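Local structure of protein-glutamine gamma-glutamyltransferase (Pseudomonas aeruginosa PAO1, 6G49) at residues Leu163-Ile168 against Trp293-Trp299; Arg173-Leu179 against Arg255-Ala261; Leu204-Leu209 against Met250-Leu254. The protein shows transglutaminase activity in vitro, residing in its periplasmic domain, is critical for viability of the bacterium, and might serve an essential function linked to the cell wall. All coordinates share one frame; numbering follows the deposited sequence. Where two conformers were deposited one is given.

Interaction 1. Residues Leu163-Ile168 against Trp293-Trp299; sequences LRESSI and WQPEQGW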
loop_
_atom_site.group_PDB
_atom_site.type_symbol
_atom_site.label_atom_id
_atom_site.label_comp_id
_atom_site.label_asym_id
_atom_site.label_seq_id
_atom_site.Cartn_x
_atom_site.Cartn_y
_atom_site.Cartn_z
ATOM N N LEU A 163 9.737 11.609 -8.194
ATOM C CA LEU A 163 10.036 12.152 -6.853
ATOM C C LEU A 163 8.736 12.687 -6.267
ATOM O O LEU A 163 8.051 13.483 -6.872
ATOM C CB LEU A 163 11.079 13.259 -7.022
ATOM C CG LEU A 163 11.512 13.988 -5.762
ATOM C CD1 LEU A 163 12.164 13.032 -4.796
ATOM C CD2 LEU A 163 12.500 15.104 -6.138
ATOM N N ARG A 164 8.405 12.201 -5.082
ATOM C CA ARG A 164 7.170 12.574 -4.435
ATOM C C ARG A 164 7.301 13.397 -3.174
ATOM O O ARG A 164 7.806 12.933 -2.171
ATOM C CB ARG A 164 6.363 11.321 -4.122
ATOM C CG ARG A 164 6.263 10.360 -5.282
ATOM C CD ARG A 164 5.268 9.267 -4.990
ATOM N NE ARG A 164 5.894 8.138 -4.327
ATOM C CZ ARG A 164 5.343 7.488 -3.321
ATOM N NH1 ARG A 164 4.162 7.882 -2.882
ATOM N NH2 ARG A 164 5.969 6.465 -2.758
ATOM N N GLU A 165 6.820 14.626 -3.259
ATOM C CA GLU A 165 6.777 15.534 -2.143
ATOM C C GLU A 165 8.139 15.639 -1.433
ATOM O O GLU A 165 8.249 15.378 -0.235
ATOM C CB GLU A 165 5.662 15.101 -1.181
ATOM C CG GLU A 165 4.760 16.205 -0.789
ATOM C CD GLU A 165 3.732 15.957 0.300
ATOM O OE1 GLU A 165 3.371 14.775 0.587
ATOM O OE2 GLU A 165 3.292 16.966 0.866
ATOM N N SER A 166 9.183 16.099 -2.126
ATOM C CA SER A 166 10.486 16.276 -1.514
ATOM C C SER A 166 10.411 17.265 -0.335
ATOM O O SER A 166 11.178 17.115 0.600
ATOM C CB SER A 166 11.532 16.684 -2.527
ATOM O OG SER A 166 11.134 17.887 -3.122
ATOM N N SER A 167 9.530 18.270 -0.424
ATOM C CA SER A 167 9.112 19.145 0.686
ATOM C C SER A 167 7.668 18.841 1.055
ATOM O O SER A 167 6.828 18.835 0.202
ATOM C CB SER A 167 9.201 20.617 0.308
ATOM O OG SER A 167 10.551 20.933 0.170
ATOM N N ILE A 168 7.433 18.507 2.307
ATOM C CA ILE A 168 6.123 17.961 2.738
ATOM C C ILE A 168 5.312 19.113 3.329
ATOM O O ILE A 168 5.824 19.953 4.088
ATOM C CB ILE A 168 6.335 16.752 3.660
ATOM C CG1 ILE A 168 5.037 15.953 3.828
ATOM C CG2 ILE A 168 6.948 17.154 5.003
ATOM C CD1 ILE A 168 5.184 14.745 4.729
ATOM N N TRP A 293 8.222 8.987 4.634
ATOM C CA TRP A 293 8.743 10.238 4.131
ATOM C C TRP A 293 10.040 10.586 4.840
ATOM O O TRP A 293 10.185 10.414 6.050
ATOM C CB TRP A 293 7.720 11.363 4.355
ATOM C CG TRP A 293 8.156 12.663 3.742
ATOM C CD1 TRP A 293 7.982 13.082 2.446
ATOM C CD2 TRP A 293 8.897 13.703 4.412
ATOM N NE1 TRP A 293 8.610 14.293 2.270
ATOM C CE2 TRP A 293 9.181 14.684 3.447
ATOM C CE3 TRP A 293 9.376 13.851 5.713
ATOM C CZ2 TRP A 293 9.891 15.849 3.752
ATOM C CZ3 TRP A 293 10.112 14.986 6.012
ATOM C CH2 TRP A 293 10.303 15.990 5.054
ATOM N N GLN A 294 10.912 11.190 4.053
ATOM C CA GLN A 294 12.118 11.822 4.633
ATOM C C GLN A 294 12.464 13.032 3.780
ATOM O O GLN A 294 12.093 13.166 2.619
ATOM C CB GLN A 294 13.257 10.807 4.707
ATOM C CG GLN A 294 13.866 10.469 3.362
ATOM C CD GLN A 294 14.705 9.234 3.485
ATOM O OE1 GLN A 294 14.363 8.172 2.962
ATOM N NE2 GLN A 294 15.796 9.368 4.223
ATOM N N PRO A 295 13.175 14.004 4.378
ATOM C CA PRO A 295 13.619 15.168 3.627
ATOM C C PRO A 295 14.398 14.806 2.366
ATOM O O PRO A 295 15.117 13.848 2.332
ATOM C CB PRO A 295 14.534 15.888 4.644
ATOM C CG PRO A 295 13.961 15.507 5.998
ATOM C CD PRO A 295 13.503 14.069 5.816
ATOM N N GLU A 296 14.135 15.580 1.318
ATOM C CA GLU A 296 14.834 15.523 0.035
ATOM C C GLU A 296 14.399 14.319 -0.814
ATOM O O GLU A 296 14.111 14.494 -1.994
ATOM C CB GLU A 296 16.349 15.514 0.229
ATOM C CG GLU A 296 16.846 16.803 0.879
ATOM C CD GLU A 296 18.314 17.115 0.632
ATOM O OE1 GLU A 296 19.131 16.173 0.693
ATOM O OE2 GLU A 296 18.634 18.296 0.371
ATOM N N GLN A 297 14.433 13.111 -0.243
ATOM C CA GLN A 297 14.065 11.922 -1.001
ATOM C C GLN A 297 12.539 11.825 -1.190
ATOM O O GLN A 297 12.086 11.124 -2.116
ATOM C CB GLN A 297 14.691 10.705 -0.342
ATOM C CG GLN A 297 16.219 10.775 -0.370
ATOM C CD GLN A 297 16.812 9.480 0.116
ATOM O OE1 GLN A 297 16.680 8.437 -0.522
ATOM N NE2 GLN A 297 17.458 9.531 1.269
ATOM N N GLY A 298 11.780 12.484 -0.311
ATOM C CA GLY A 298 10.354 12.423 -0.324
ATOM C C GLY A 298 9.850 11.044 0.098
ATOM O O GLY A 298 10.450 10.379 0.972
ATOM N N TRP A 299 8.684 10.672 -0.456
ATOM C CA TRP A 299 8.031 9.389 -0.075
ATOM C C TRP A 299 8.726 8.233 -0.798
ATOM O O TRP A 299 8.947 8.301 -2.012
ATOM C CB TRP A 299 6.550 9.406 -0.394
ATOM C CG TRP A 299 5.714 10.369 0.397
ATOM C CD1 TRP A 299 5.349 11.632 0.049
ATOM C CD2 TRP A 299 5.150 10.146 1.693
ATOM N NE1 TRP A 299 4.600 12.200 1.046
ATOM C CE2 TRP A 299 4.478 11.327 2.086
ATOM C CE3 TRP A 299 5.177 9.058 2.590
ATOM C CZ2 TRP A 299 3.716 11.400 3.260
ATOM C CZ3 TRP A 299 4.478 9.177 3.775
ATOM C CH2 TRP A 299 3.770 10.323 4.114
HETATM O O HOH W 1 9.984 10.190 -3.623
HETATM O O HOH W 2 8.305 6.285 -4.132
#
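Ile168 lies over one face of the Trp293 indole, its CG2 methyl 3.5 Å from the centroid of the six-membered ring and 16° off the normal, a CH-pi contact. CG1, anti to the backbone N (chi1 -165°), carries CD1 over the five-membered ring toward Trp299 CZ2. The edge of the same indole faces the turn: Trp293 NE1 donates to Glu165 O at 2.8 Å, in the ring plane and almost in line with the carbonyl. Glu165 and Trp299 extend alongside each other in one direction, and Trp299 NE1 reaches Glu165 OE1 at 2.9 Å on its anti side, tilted out of the carboxylate plane though in the plane of the indole. Two indole N-H groups thus grip one residue, whose phi and psi are both positive. The partner of this turn is the beta hairpin formed by strands 286-294 and 298-302 of the transglutaminase-like region. From its second strand, Trp299 N donates to Arg164 O at 3.0 Å, and Gly298 CA touches that oxygen too. Trp299 CB lies over one face of the Arg164 guanidinium, 3.6 Å above its centre, while Glu291 and Asp125 take its charge in salt bridges. A water accepts from Arg164 N and donates to Gln297 O and Trp299 O; a second one joins Arg164 NH2 to Trp299 O.

Interaction 2. Residues Arg173-Leu179 against Arg255-Ala261; sequences RWRNLQL and RAAGIPA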
loop_
_atom_site.group_PDB
_atom_site.type_symbol
_atom_site.label_atom_id
_atom_site.label_comp_id
_atom_site.label_asym_id
_atom_site.label_seq_id
_atom_site.Cartn_x
_atom_site.Cartn_y
_atom_site.Cartn_z
ATOM N N ARG A 173 2.533 16.037 6.969
ATOM C CA ARG A 173 3.516 15.550 7.920
ATOM C C ARG A 173 2.848 15.202 9.263
ATOM O O ARG A 173 3.075 14.116 9.804
ATOM C CB ARG A 173 4.666 16.541 8.066
ATOM C CG ARG A 173 5.870 16.013 8.808
ATOM C CD ARG A 173 6.983 17.090 8.797
ATOM N NE ARG A 173 8.252 16.628 9.223
ATOM C CZ ARG A 173 9.362 17.298 8.910
ATOM N NH1 ARG A 173 9.270 18.385 8.157
ATOM N NH2 ARG A 173 10.514 16.851 9.320
ATOM N N TRP A 174 2.066 16.139 9.824
ATOM C CA TRP A 174 1.428 15.961 11.082
ATOM C C TRP A 174 0.480 14.762 11.047
ATOM O O TRP A 174 0.433 13.923 11.978
ATOM C CB TRP A 174 0.682 17.229 11.513
ATOM C CG TRP A 174 0.354 17.301 12.962
ATOM C CD1 TRP A 174 -0.798 17.028 13.632
ATOM C CD2 TRP A 174 1.312 17.675 13.965
ATOM N NE1 TRP A 174 -0.600 17.204 14.986
ATOM C CE2 TRP A 174 0.680 17.554 15.214
ATOM C CE3 TRP A 174 2.637 18.102 13.885
ATOM C CZ2 TRP A 174 1.327 17.945 16.404
ATOM C CZ3 TRP A 174 3.274 18.465 15.054
ATOM C CH2 TRP A 174 2.616 18.367 16.279
ATOM N N ARG A 175 -0.335 14.697 10.000
ATOM C CA ARG A 175 -1.337 13.645 9.836
ATOM C C ARG A 175 -0.648 12.269 9.837
ATOM O O ARG A 175 -1.202 11.328 10.402
ATOM C CB ARG A 175 -2.061 13.869 8.510
ATOM C CG ARG A 175 -2.901 12.692 8.052
ATOM C CD ARG A 175 -3.466 13.007 6.677
ATOM N NE ARG A 175 -4.549 13.948 6.755
ATOM C CZ ARG A 175 -5.391 14.211 5.748
ATOM N NH1 ARG A 175 -5.170 13.623 4.577
ATOM N NH2 ARG A 175 -6.481 14.965 5.964
ATOM N N ASN A 176 0.551 12.206 9.235
ATOM C CA ASN A 176 1.238 10.945 9.061
ATOM C C ASN A 176 2.167 10.608 10.218
ATOM O O ASN A 176 2.993 9.698 10.099
ATOM C CB ASN A 176 1.885 10.886 7.679
ATOM C CG ASN A 176 0.833 10.631 6.643
ATOM O OD1 ASN A 176 0.261 9.553 6.622
ATOM N ND2 ASN A 176 0.456 11.655 5.887
ATOM N N LEU A 177 2.037 11.365 11.334
ATOM C CA LEU A 177 2.646 10.994 12.599
ATOM C C LEU A 177 1.600 10.645 13.655
ATOM O O LEU A 177 1.995 10.412 14.820
ATOM C CB LEU A 177 3.561 12.154 13.010
ATOM C CG LEU A 177 4.844 12.257 12.207
ATOM C CD1 LEU A 177 5.496 13.620 12.406
ATOM C CD2 LEU A 177 5.866 11.146 12.448
ATOM N N GLN A 178 0.332 10.595 13.277
ATOM C CA GLN A 178 -0.795 10.354 14.154
ATOM C C GLN A 178 -0.792 8.929 14.691
ATOM O O GLN A 178 -0.702 7.983 13.909
ATOM C CB GLN A 178 -2.121 10.576 13.439
ATOM C CG GLN A 178 -3.376 10.297 14.234
ATOM C CD GLN A 178 -3.840 8.856 14.102
ATOM O OE1 GLN A 178 -3.799 8.311 12.981
ATOM N NE2 GLN A 178 -4.283 8.246 15.226
ATOM N N LEU A 179 -0.925 8.767 16.001
ATOM C CA LEU A 179 -1.239 7.482 16.641
ATOM C C LEU A 179 -2.186 7.741 17.795
ATOM O O LEU A 179 -2.150 8.834 18.387
ATOM C CB LEU A 179 -0.007 6.780 17.199
ATOM C CG LEU A 179 0.960 6.255 16.159
ATOM C CD1 LEU A 179 2.227 5.724 16.786
ATOM C CD2 LEU A 179 0.330 5.203 15.287
ATOM N N ARG A 255 5.772 5.592 12.676
ATOM C CA ARG A 255 5.194 6.795 13.189
ATOM C C ARG A 255 5.632 6.985 14.639
ATOM O O ARG A 255 5.912 8.158 15.063
ATOM C CB ARG A 255 3.683 6.732 13.203
ATOM C CG ARG A 255 3.063 6.820 11.813
ATOM C CD ARG A 255 1.582 7.032 11.897
ATOM N NE ARG A 255 0.997 7.215 10.553
ATOM C CZ ARG A 255 -0.225 7.571 10.271
ATOM N NH1 ARG A 255 -1.148 7.747 11.212
ATOM N NH2 ARG A 255 -0.530 7.813 8.975
ATOM N N ALA A 256 5.681 5.896 15.404
ATOM C CA ALA A 256 6.080 5.989 16.831
ATOM C C ALA A 256 7.553 6.371 16.942
ATOM O O ALA A 256 7.939 6.920 18.017
ATOM C CB ALA A 256 5.744 4.740 17.581
ATOM N N ALA A 257 8.366 6.125 15.933
ATOM C CA ALA A 257 9.770 6.500 15.880
ATOM C C ALA A 257 9.963 7.908 15.282
ATOM O O ALA A 257 11.075 8.305 15.024
ATOM C CB ALA A 257 10.557 5.530 15.052
ATOM N N GLY A 258 8.881 8.606 14.946
ATOM C CA GLY A 258 8.948 9.963 14.409
ATOM C C GLY A 258 9.159 10.055 12.908
ATOM O O GLY A 258 9.505 11.102 12.434
ATOM N N ILE A 259 8.847 8.978 12.155
ATOM C CA ILE A 259 8.990 8.917 10.705
ATOM C C ILE A 259 7.579 8.955 10.126
ATOM O O ILE A 259 6.789 8.048 10.422
ATOM C CB ILE A 259 9.763 7.656 10.242
ATOM C CG1 ILE A 259 11.174 7.635 10.826
ATOM C CG2 ILE A 259 9.772 7.602 8.713
ATOM C CD1 ILE A 259 11.974 6.408 10.567
ATOM N N PRO A 260 7.199 9.976 9.319
ATOM C CA PRO A 260 5.848 9.999 8.762
ATOM C C PRO A 260 5.693 8.787 7.828
ATOM O O PRO A 260 6.609 8.479 7.072
ATOM C CB PRO A 260 5.780 11.326 8.004
ATOM C CG PRO A 260 6.913 12.146 8.615
ATOM C CD PRO A 260 8.013 11.134 8.868
ATOM N N ALA A 261 4.559 8.100 7.989
ATOM C CA ALA A 261 4.345 6.834 7.256
ATOM C C ALA A 261 2.860 6.628 7.100
ATOM O O ALA A 261 2.073 7.062 7.948
ATOM C CB ALA A 261 4.975 5.682 7.998
HETATM O O HOH W 3 4.188 9.918 16.274
#
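The guanidinium of Arg255 has Asn176 CA over one face, 3.5 Å above the plane and offset toward the rim, with Arg175 O and Leu177 N on that face too. Its edges are given to carbonyls. Arg255 NH1 donates to Gln178 O at 2.7 Å, in the carbonyl plane and on a lone pair, while Arg255 NE and Arg255 NH2 close side-on upon Ala261 O at 2.8 and 2.9 Å. Three in-plane bonds therefore fix the rotation of the group, and Arg255 NH2 has a further acceptor in Glu79 O. An extended chain from CG to NE (chi3 176°) carries it across to the backbone of Asn176-Gln178. The Asn176 amide stands 80° to the guanidinium, its ND2 held by Thr172 O and Glu79 OE2. Asn176 O accepts from Ala261 N at 3.1 Å. On the apolar side Leu177 CD2 packs against Gly258 C at 3.5 Å and beside the Pro260 ring, and Leu179 CD1 meets Ala256 CB. A water bridges Leu177 O and Arg255 O. Both segments leave a helix here, helix 170-175 at Asn176 and helix 243-256 at Gly258, whose positive phi and two bonds back into the last turn define a Schellman motif.

Interaction 3. Residues Leu204-Leu209 against Met250-Leu254; sequences LVAALL and MAFVL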
loop_
_atom_site.group_PDB
_atom_site.type_symbol
_atom_site.label_atom_id
_atom_site.label_comp_id
_atom_site.label_asym_id
_atom_site.label_seq_id
_atom_site.Cartn_x
_atom_site.Cartn_y
_atom_site.Cartn_z
ATOM N N LEU A 204 16.656 3.085 9.892
ATOM C CA LEU A 204 15.685 2.581 10.814
ATOM C C LEU A 204 14.735 1.607 10.060
ATOM O O LEU A 204 14.375 0.531 10.576
ATOM C CB LEU A 204 14.937 3.762 11.425
ATOM C CG LEU A 204 14.152 3.452 12.685
ATOM C CD1 LEU A 204 13.968 4.671 13.557
ATOM C CD2 LEU A 204 12.770 2.836 12.379
ATOM N N VAL A 205 14.272 2.049 8.897
ATOM C CA VAL A 205 13.391 1.225 8.046
ATOM C C VAL A 205 14.080 -0.119 7.780
ATOM O O VAL A 205 13.466 -1.200 7.896
ATOM C CB VAL A 205 13.067 1.968 6.751
ATOM C CG1 VAL A 205 12.487 1.007 5.697
ATOM C CG2 VAL A 205 12.095 3.092 7.067
ATOM N N ALA A 206 15.356 -0.090 7.397
ATOM C CA ALA A 206 16.094 -1.376 7.154
ATOM C C ALA A 206 16.132 -2.266 8.391
ATOM O O ALA A 206 15.948 -3.478 8.275
ATOM C CB ALA A 206 17.489 -1.082 6.631
ATOM N N ALA A 207 16.332 -1.695 9.581
ATOM C CA ALA A 207 16.406 -2.470 10.791
ATOM C C ALA A 207 15.039 -3.120 11.079
ATOM O O ALA A 207 14.941 -4.304 11.513
ATOM C CB ALA A 207 16.878 -1.605 11.942
ATOM N N LEU A 208 13.951 -2.360 10.818
ATOM C CA LEU A 208 12.658 -2.907 11.019
ATOM C C LEU A 208 12.369 -4.046 10.023
ATOM O O LEU A 208 11.793 -5.085 10.416
ATOM C CB LEU A 208 11.660 -1.742 10.910
ATOM C CG LEU A 208 10.216 -2.011 11.246
ATOM C CD1 LEU A 208 10.026 -2.760 12.545
ATOM C CD2 LEU A 208 9.441 -0.684 11.307
ATOM N N LEU A 209 12.728 -3.862 8.743
ATOM C CA LEU A 209 12.534 -4.915 7.736
ATOM C C LEU A 209 13.310 -6.169 8.164
ATOM O O LEU A 209 12.865 -7.315 7.986
ATOM C CB LEU A 209 12.993 -4.399 6.387
ATOM C CG LEU A 209 12.073 -3.370 5.762
ATOM C CD1 LEU A 209 12.740 -2.847 4.489
ATOM C CD2 LEU A 209 10.690 -3.979 5.504
ATOM N N MET A 250 4.169 -2.056 10.615
ATOM C CA MET A 250 5.334 -1.315 10.214
ATOM C C MET A 250 5.026 0.185 10.232
ATOM O O MET A 250 5.869 0.977 10.712
ATOM C CB MET A 250 5.826 -1.673 8.819
ATOM C CG MET A 250 7.113 -1.037 8.455
ATOM S SD MET A 250 7.713 -1.571 6.814
ATOM C CE MET A 250 9.284 -0.729 6.708
ATOM N N ALA A 251 3.869 0.584 9.689
ATOM C CA ALA A 251 3.528 2.005 9.689
ATOM C C ALA A 251 3.420 2.530 11.133
ATOM O O ALA A 251 3.883 3.655 11.420
ATOM C CB ALA A 251 2.270 2.261 8.911
ATOM N N PHE A 252 2.818 1.754 12.022
ATOM C CA PHE A 252 2.709 2.106 13.455
ATOM C C PHE A 252 4.085 2.396 14.035
ATOM O O PHE A 252 4.292 3.465 14.652
ATOM C CB PHE A 252 2.011 1.012 14.238
ATOM C CG PHE A 252 1.825 1.343 15.690
ATOM C CD1 PHE A 252 2.887 1.269 16.573
ATOM C CD2 PHE A 252 0.589 1.734 16.135
ATOM C CE1 PHE A 252 2.710 1.620 17.906
ATOM C CE2 PHE A 252 0.396 2.084 17.481
ATOM C CZ PHE A 252 1.459 1.996 18.358
ATOM N N VAL A 253 5.018 1.455 13.866
ATOM C CA VAL A 253 6.336 1.576 14.486
ATOM C C VAL A 253 7.073 2.769 13.903
ATOM O O VAL A 253 7.699 3.541 14.639
ATOM C CB VAL A 253 7.156 0.279 14.377
ATOM C CG1 VAL A 253 8.580 0.465 14.899
ATOM C CG2 VAL A 253 6.466 -0.805 15.136
ATOM N N LEU A 254 6.960 3.004 12.578
ATOM C CA LEU A 254 7.624 4.173 11.958
ATOM C C LEU A 254 7.070 5.475 12.541
ATOM O O LEU A 254 7.873 6.378 12.909
ATOM C CB LEU A 254 7.488 4.131 10.434
ATOM C CG LEU A 254 8.238 3.019 9.707
ATOM C CD1 LEU A 254 7.938 3.085 8.232
ATOM C CD2 LEU A 254 9.739 3.044 9.947
#
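Met250 meets three residues of helix 201-214. Its side chain is extended beyond CG, which sends the thioether across the interface, so that successive atoms find different partners: Met250 CG touches Leu208 CD2 at 3.7 Å, and in the conformer described, one of two modelled, the terminal Met250 CE lies near Leu209 CD2 at 3.7 Å and Val205 CG1 at 3.8 Å, contacts that are therefore provisional. In this conformer it crosses Val205 at about a right angle. Further along the helix, Val253 presents CG1 to the same methyl, Leu208 CD2, at 3.9 Å; this branch of Leu208 thus sits among Met250, Val253 and Leu254. Leu254 completes the row with CG beside its own backbone N (chi1 -68°), and its end turns in toward the other helix although its first bond does not. There Leu254 CD2 approaches Val205 CG2 at 3.7 Å and Leu204 CD2 at 3.9 Å, the two leucine chains running antiparallel alongside one another. Every contact is between apolar side chains, with no hydrogen bond across. The 11.2 Å separation of the segment axes agrees with side chains filling the gap; the axes run at 140° between their N-to-C directions. Val290 and Tyr292 of strand 286-294, with Val302 of strand 298-302, border the layer. Helix 243-256 begins at Cys243, the likely nucleophile, and packing of this helix against the sheet that carries the probable catalytic His287, with the likely Asp303 directly after strand 298-302, is characteristic of the transglutaminase-like, papain-related core.

Overall arrangement
From the N terminus, the chain reaches residues 163-168 first, and interaction 1 closes the longest loop, returning at the hairpin 293-299. Inside it, interaction 2 joins the end of helix 170-175 to the exit of helix 243-256, and interaction 3, innermost, pairs helices 201-214 and 243-256. The three are therefore nested and none cross. Interactions 1 and 2 touch: Trp293 N lies 3.0 Å from Pro260 O, a probable hydrogen bond, and Trp299 CH2 packs on Asn176 CG. Interactions 2 and 3 share helix 243-256, whereas 1 and 3 do not touch. Together they tie strand 163-164 and helix 170-175 to the hairpin 286-302 and to helices 201-214 and 243-256 of the transglutaminase-like core.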